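PDB 1R75: unknown protein, which is of unknown function but folds as an all-beta domain of two antiparallel sheets, belonging to the DUF1935 family. Local coordinates for residues H65-L79 with M114-L128. Residues are numbered along the deposited sequence; the frame is centred on the assembly and turned at random.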
# COMPACT_ATOMS: atom_id res chain seq x y z
N HIS A 65 -2.48 6.25 4.79
CA HIS A 65 -1.05 6.07 5.05
C HIS A 65 -0.86 4.67 5.55
O HIS A 65 -1.53 4.27 6.49
CB HIS A 65 -0.56 7.03 6.15
CG HIS A 65 0.86 6.83 6.56
ND1 HIS A 65 1.23 6.42 7.82
CD2 HIS A 65 2.02 6.94 5.86
CE1 HIS A 65 2.54 6.28 7.88
NE2 HIS A 65 3.04 6.60 6.71
N VAL A 66 0.02 3.90 4.92
CA VAL A 66 0.20 2.51 5.29
C VAL A 66 1.68 2.28 5.57
O VAL A 66 2.54 2.77 4.86
CB VAL A 66 -0.40 1.52 4.27
CG1 VAL A 66 0.08 1.76 2.88
CG2 VAL A 66 -0.16 0.01 4.69
N ALA A 67 1.97 1.64 6.70
CA ALA A 67 3.30 1.18 6.97
C ALA A 67 3.28 -0.28 7.40
O ALA A 67 2.45 -0.68 8.22
CB ALA A 67 3.98 1.98 8.08
N VAL A 68 4.25 -1.03 6.88
CA VAL A 68 4.34 -2.43 7.05
C VAL A 68 5.74 -2.74 7.56
O VAL A 68 6.72 -2.21 7.07
CB VAL A 68 4.09 -3.18 5.75
CG1 VAL A 68 4.33 -4.67 5.93
CG2 VAL A 68 2.66 -2.91 5.18
N LEU A 69 5.83 -3.61 8.53
CA LEU A 69 7.07 -4.06 9.10
C LEU A 69 7.33 -5.47 8.63
O LEU A 69 6.48 -6.35 8.83
CB LEU A 69 6.92 -4.17 10.59
CG LEU A 69 6.97 -3.01 11.48
CD1 LEU A 69 6.15 -3.37 12.79
CD2 LEU A 69 8.49 -2.66 11.74
N PHE A 70 8.49 -5.67 8.02
CA PHE A 70 8.93 -6.90 7.43
C PHE A 70 10.06 -7.51 8.27
O PHE A 70 10.89 -6.77 8.88
CB PHE A 70 9.37 -6.68 6.01
CG PHE A 70 8.33 -6.24 5.07
CD1 PHE A 70 7.59 -7.15 4.29
CD2 PHE A 70 8.19 -4.85 4.80
CE1 PHE A 70 6.66 -6.72 3.39
CE2 PHE A 70 7.29 -4.45 3.86
CZ PHE A 70 6.55 -5.35 3.15
N ASP A 71 9.98 -8.80 8.47
CA ASP A 71 10.98 -9.53 9.21
C ASP A 71 12.35 -9.54 8.48
O ASP A 71 12.46 -9.36 7.26
CB ASP A 71 10.59 -10.99 9.48
CG ASP A 71 9.43 -11.14 10.42
OD1 ASP A 71 8.96 -10.12 11.07
OD2 ASP A 71 8.96 -12.31 10.59
N TYR A 72 13.36 -9.80 9.30
CA TYR A 72 14.79 -9.55 9.05
C TYR A 72 15.22 -10.36 7.86
O TYR A 72 16.09 -9.97 7.10
CB TYR A 72 15.60 -9.95 10.34
CG TYR A 72 15.75 -11.50 10.48
CD1 TYR A 72 16.92 -12.16 10.07
CD2 TYR A 72 14.71 -12.29 10.99
CE1 TYR A 72 17.05 -13.56 10.17
CE2 TYR A 72 14.81 -13.71 11.06
CZ TYR A 72 15.99 -14.33 10.66
OH TYR A 72 16.12 -15.71 10.72
N ASP A 73 14.55 -11.49 7.62
CA ASP A 73 14.88 -12.37 6.50
C ASP A 73 14.19 -12.15 5.16
O ASP A 73 14.46 -12.81 4.16
CB ASP A 73 14.81 -13.86 6.92
CG ASP A 73 13.48 -14.26 7.45
OD1 ASP A 73 12.66 -13.36 7.83
OD2 ASP A 73 13.19 -15.47 7.51
N SER A 74 13.34 -11.14 5.12
CA SER A 74 12.84 -10.59 3.89
C SER A 74 13.97 -9.95 3.07
O SER A 74 14.84 -9.34 3.63
CB SER A 74 11.79 -9.50 4.20
OG SER A 74 10.59 -10.07 4.77
N GLN A 75 13.89 -10.08 1.76
CA GLN A 75 14.82 -9.46 0.87
C GLN A 75 14.03 -8.61 -0.15
O GLN A 75 13.58 -9.07 -1.21
CB GLN A 75 15.67 -10.53 0.17
CG GLN A 75 16.40 -11.37 1.12
CD GLN A 75 17.08 -12.55 0.38
OE1 GLN A 75 17.29 -12.51 -0.86
NE2 GLN A 75 17.41 -13.58 1.11
N ILE A 76 13.77 -7.40 0.25
CA ILE A 76 12.91 -6.50 -0.50
C ILE A 76 13.58 -5.17 -0.73
O ILE A 76 14.37 -4.73 0.07
CB ILE A 76 11.53 -6.27 0.18
CG1 ILE A 76 11.68 -5.97 1.64
CG2 ILE A 76 10.67 -7.50 0.01
CD1 ILE A 76 10.51 -5.33 2.25
N VAL A 77 13.15 -4.52 -1.79
CA VAL A 77 13.45 -3.13 -1.98
C VAL A 77 12.15 -2.33 -2.03
O VAL A 77 11.17 -2.80 -2.61
CB VAL A 77 14.33 -2.88 -3.27
CG1 VAL A 77 15.53 -3.63 -3.11
CG2 VAL A 77 13.61 -3.18 -4.47
N PRO A 78 12.16 -1.10 -1.56
CA PRO A 78 10.98 -0.26 -1.75
C PRO A 78 10.86 0.20 -3.19
O PRO A 78 11.87 0.41 -3.84
CB PRO A 78 11.28 0.93 -0.82
CG PRO A 78 12.80 1.10 -0.89
CD PRO A 78 13.18 -0.36 -0.73
N LEU A 79 9.65 0.39 -3.66
CA LEU A 79 9.32 0.89 -4.99
C LEU A 79 8.79 2.26 -4.96
O LEU A 79 8.15 2.72 -3.97
CB LEU A 79 8.28 -0.01 -5.64
CG LEU A 79 8.74 -1.45 -5.94
CD1 LEU A 79 7.65 -2.21 -6.74
CD2 LEU A 79 10.04 -1.45 -6.63
N MET A 114 2.95 1.58 -6.13
CA MET A 114 3.92 0.48 -5.97
C MET A 114 4.56 0.61 -4.56
O MET A 114 4.83 1.69 -4.07
CB MET A 114 5.01 0.60 -7.06
CG MET A 114 4.44 0.40 -8.43
SD MET A 114 3.82 -1.37 -8.58
CE MET A 114 2.55 -0.76 -9.17
N PHE A 115 4.74 -0.53 -3.91
CA PHE A 115 5.18 -0.59 -2.56
C PHE A 115 6.52 -1.24 -2.40
O PHE A 115 7.56 -0.57 -2.00
CB PHE A 115 4.07 -1.26 -1.77
CG PHE A 115 4.27 -1.19 -0.28
CD1 PHE A 115 4.49 0.01 0.33
CD2 PHE A 115 4.22 -2.38 0.53
CE1 PHE A 115 4.65 0.08 1.73
CE2 PHE A 115 4.46 -2.29 1.90
CZ PHE A 115 4.63 -1.05 2.49
N VAL A 116 6.60 -2.59 -2.60
CA VAL A 116 7.86 -3.31 -2.42
C VAL A 116 7.99 -4.39 -3.46
O VAL A 116 7.04 -4.85 -4.09
CB VAL A 116 8.01 -3.98 -1.01
CG1 VAL A 116 8.01 -2.98 -0.01
CG2 VAL A 116 6.90 -5.00 -0.77
N GLU A 117 9.20 -4.80 -3.68
CA GLU A 117 9.44 -5.91 -4.59
C GLU A 117 10.51 -6.79 -4.01
O GLU A 117 11.51 -6.32 -3.47
CB GLU A 117 9.91 -5.29 -5.92
CG GLU A 117 10.24 -6.28 -6.99
CD GLU A 117 10.14 -5.69 -8.43
OE1 GLU A 117 9.21 -4.88 -8.69
OE2 GLU A 117 10.98 -6.10 -9.26
N GLY A 118 10.30 -8.10 -4.10
CA GLY A 118 11.28 -9.07 -3.69
C GLY A 118 10.62 -10.19 -2.89
O GLY A 118 9.48 -10.48 -3.10
N SER A 119 11.34 -10.77 -1.96
CA SER A 119 10.85 -11.94 -1.24
C SER A 119 10.43 -11.58 0.14
O SER A 119 11.21 -11.16 0.96
CB SER A 119 11.87 -13.08 -1.31
OG SER A 119 13.09 -12.72 -0.70
N VAL A 120 9.16 -11.76 0.42
CA VAL A 120 8.59 -11.31 1.68
C VAL A 120 8.50 -12.57 2.54
O VAL A 120 7.96 -13.59 2.02
CB VAL A 120 7.23 -10.74 1.44
CG1 VAL A 120 6.59 -10.38 2.78
CG2 VAL A 120 7.34 -9.48 0.53
N THR A 121 8.86 -12.45 3.80
CA THR A 121 8.75 -13.52 4.79
C THR A 121 7.65 -13.09 5.76
O THR A 121 6.53 -12.86 5.29
CB THR A 121 10.04 -13.82 5.50
OG1 THR A 121 10.55 -12.66 6.21
CG2 THR A 121 11.10 -14.25 4.48
N GLY A 122 7.93 -12.96 7.04
CA GLY A 122 6.94 -12.44 7.99
C GLY A 122 6.73 -10.95 7.74
O GLY A 122 7.69 -10.21 7.43
N TRP A 123 5.49 -10.48 7.88
CA TRP A 123 5.21 -9.07 7.80
C TRP A 123 3.99 -8.82 8.62
O TRP A 123 3.19 -9.76 8.86
CB TRP A 123 4.91 -8.65 6.38
CG TRP A 123 3.73 -9.34 5.70
CD1 TRP A 123 3.76 -10.57 5.11
CD2 TRP A 123 2.43 -8.85 5.51
NE1 TRP A 123 2.55 -10.89 4.57
CE2 TRP A 123 1.70 -9.85 4.80
CE3 TRP A 123 1.76 -7.73 5.93
CZ2 TRP A 123 0.39 -9.71 4.45
CZ3 TRP A 123 0.42 -7.58 5.55
CH2 TRP A 123 -0.25 -8.56 4.80
N ARG A 124 3.82 -7.58 9.02
CA ARG A 124 2.61 -7.15 9.75
C ARG A 124 2.36 -5.69 9.50
O ARG A 124 3.27 -4.91 9.35
CB ARG A 124 2.63 -7.40 11.26
CG ARG A 124 3.64 -6.74 12.03
CD ARG A 124 3.72 -7.34 13.44
NE ARG A 124 2.59 -6.76 14.11
CZ ARG A 124 2.65 -5.68 14.91
NH1 ARG A 124 3.82 -5.12 15.23
NH2 ARG A 124 1.54 -5.15 15.40
N VAL A 125 1.09 -5.32 9.47
CA VAL A 125 0.77 -3.91 9.46
C VAL A 125 1.22 -3.19 10.70
O VAL A 125 0.85 -3.54 11.83
CB VAL A 125 -0.68 -3.66 9.22
CG1 VAL A 125 -0.95 -2.13 9.35
CG2 VAL A 125 -1.08 -4.20 7.90
N ASP A 126 2.00 -2.12 10.53
CA ASP A 126 2.47 -1.31 11.62
C ASP A 126 1.53 -0.12 11.85
O ASP A 126 1.13 0.16 13.01
CB ASP A 126 3.85 -0.80 11.28
CG ASP A 126 4.39 0.16 12.29
OD1 ASP A 126 4.61 -0.27 13.45
OD2 ASP A 126 4.62 1.36 12.01
N THR A 127 1.17 0.58 10.77
CA THR A 127 0.23 1.72 10.85
C THR A 127 -0.68 1.67 9.68
O THR A 127 -0.24 1.36 8.54
CB THR A 127 1.02 3.07 10.68
OG1 THR A 127 1.94 3.23 11.75
CG2 THR A 127 0.08 4.30 10.75
N LEU A 128 -1.97 1.91 9.90
CA LEU A 128 -2.89 2.01 8.82
C LEU A 128 -3.86 3.15 9.24
O LEU A 128 -4.56 3.01 10.26
CB LEU A 128 -3.57 0.75 8.62
CG LEU A 128 -4.27 0.50 7.33
CD1 LEU A 128 -3.68 1.05 6.06
CD2 LEU A 128 -4.43 -1.05 7.17
O HOH W 1 13.79 -13.85 1.89
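The carbonyl oxygen of Ala67 takes two backbone N-H groups, Asp126 N at 2.8 Å and Thr127 N at 3.1 Å. Both donors come from the same face of the carbonyl plane. Asp126 and Thr127 together face Ala67, which makes a classic beta bulge. Antiparallel pairing continues from here through Leu69 and Arg124 to Asp71 and Gly122. Beyond the type I turn of Asp71-Ser74 it resumes, with Gln75 opposite Ser119 and Val77 opposite Glu117, and carries on into the other sheet.

Where the two segments turn, two hydrogen bonds in series link three side chains. Ser74 OG donates to Thr121 OG1 at 3.0 Å, and Thr121 OG1 donates to Asp73 OD1 at 2.8 Å. The second bond meets Asp73 OD1 from above the carboxylate plane, 58° out of it. Thr121 OG1 lies between its own backbone N and carbonyl carbon (chi1 60°), within reach of both partners. A water joins Asp73 O to Ser119 OG. Asp71 OD1 makes a salt bridge with Lys100.

Phe70 is buried, with contacts on both ring faces and at its edge. Val68 CG1 lies over one ring face and Ile76 CD1 over the other, each offset toward the rim. Val120 CG1 meets the edge in plane, 3.7 Å from Phe70 CD1. Phe70 CZ reaches Phe115 CE2 at 3.9 Å, and Val68 CG2 also packs on Phe115. The Phe115 ring meets Phe55 edge-to-face.

Both segments thus pass from one sheet to the other side by side. Apolar contacts around Phe70 link the two sheets. Beside the 71-74 turn, the Thr121 hydroxyl both accepts and donates, which probably fixes its rotation.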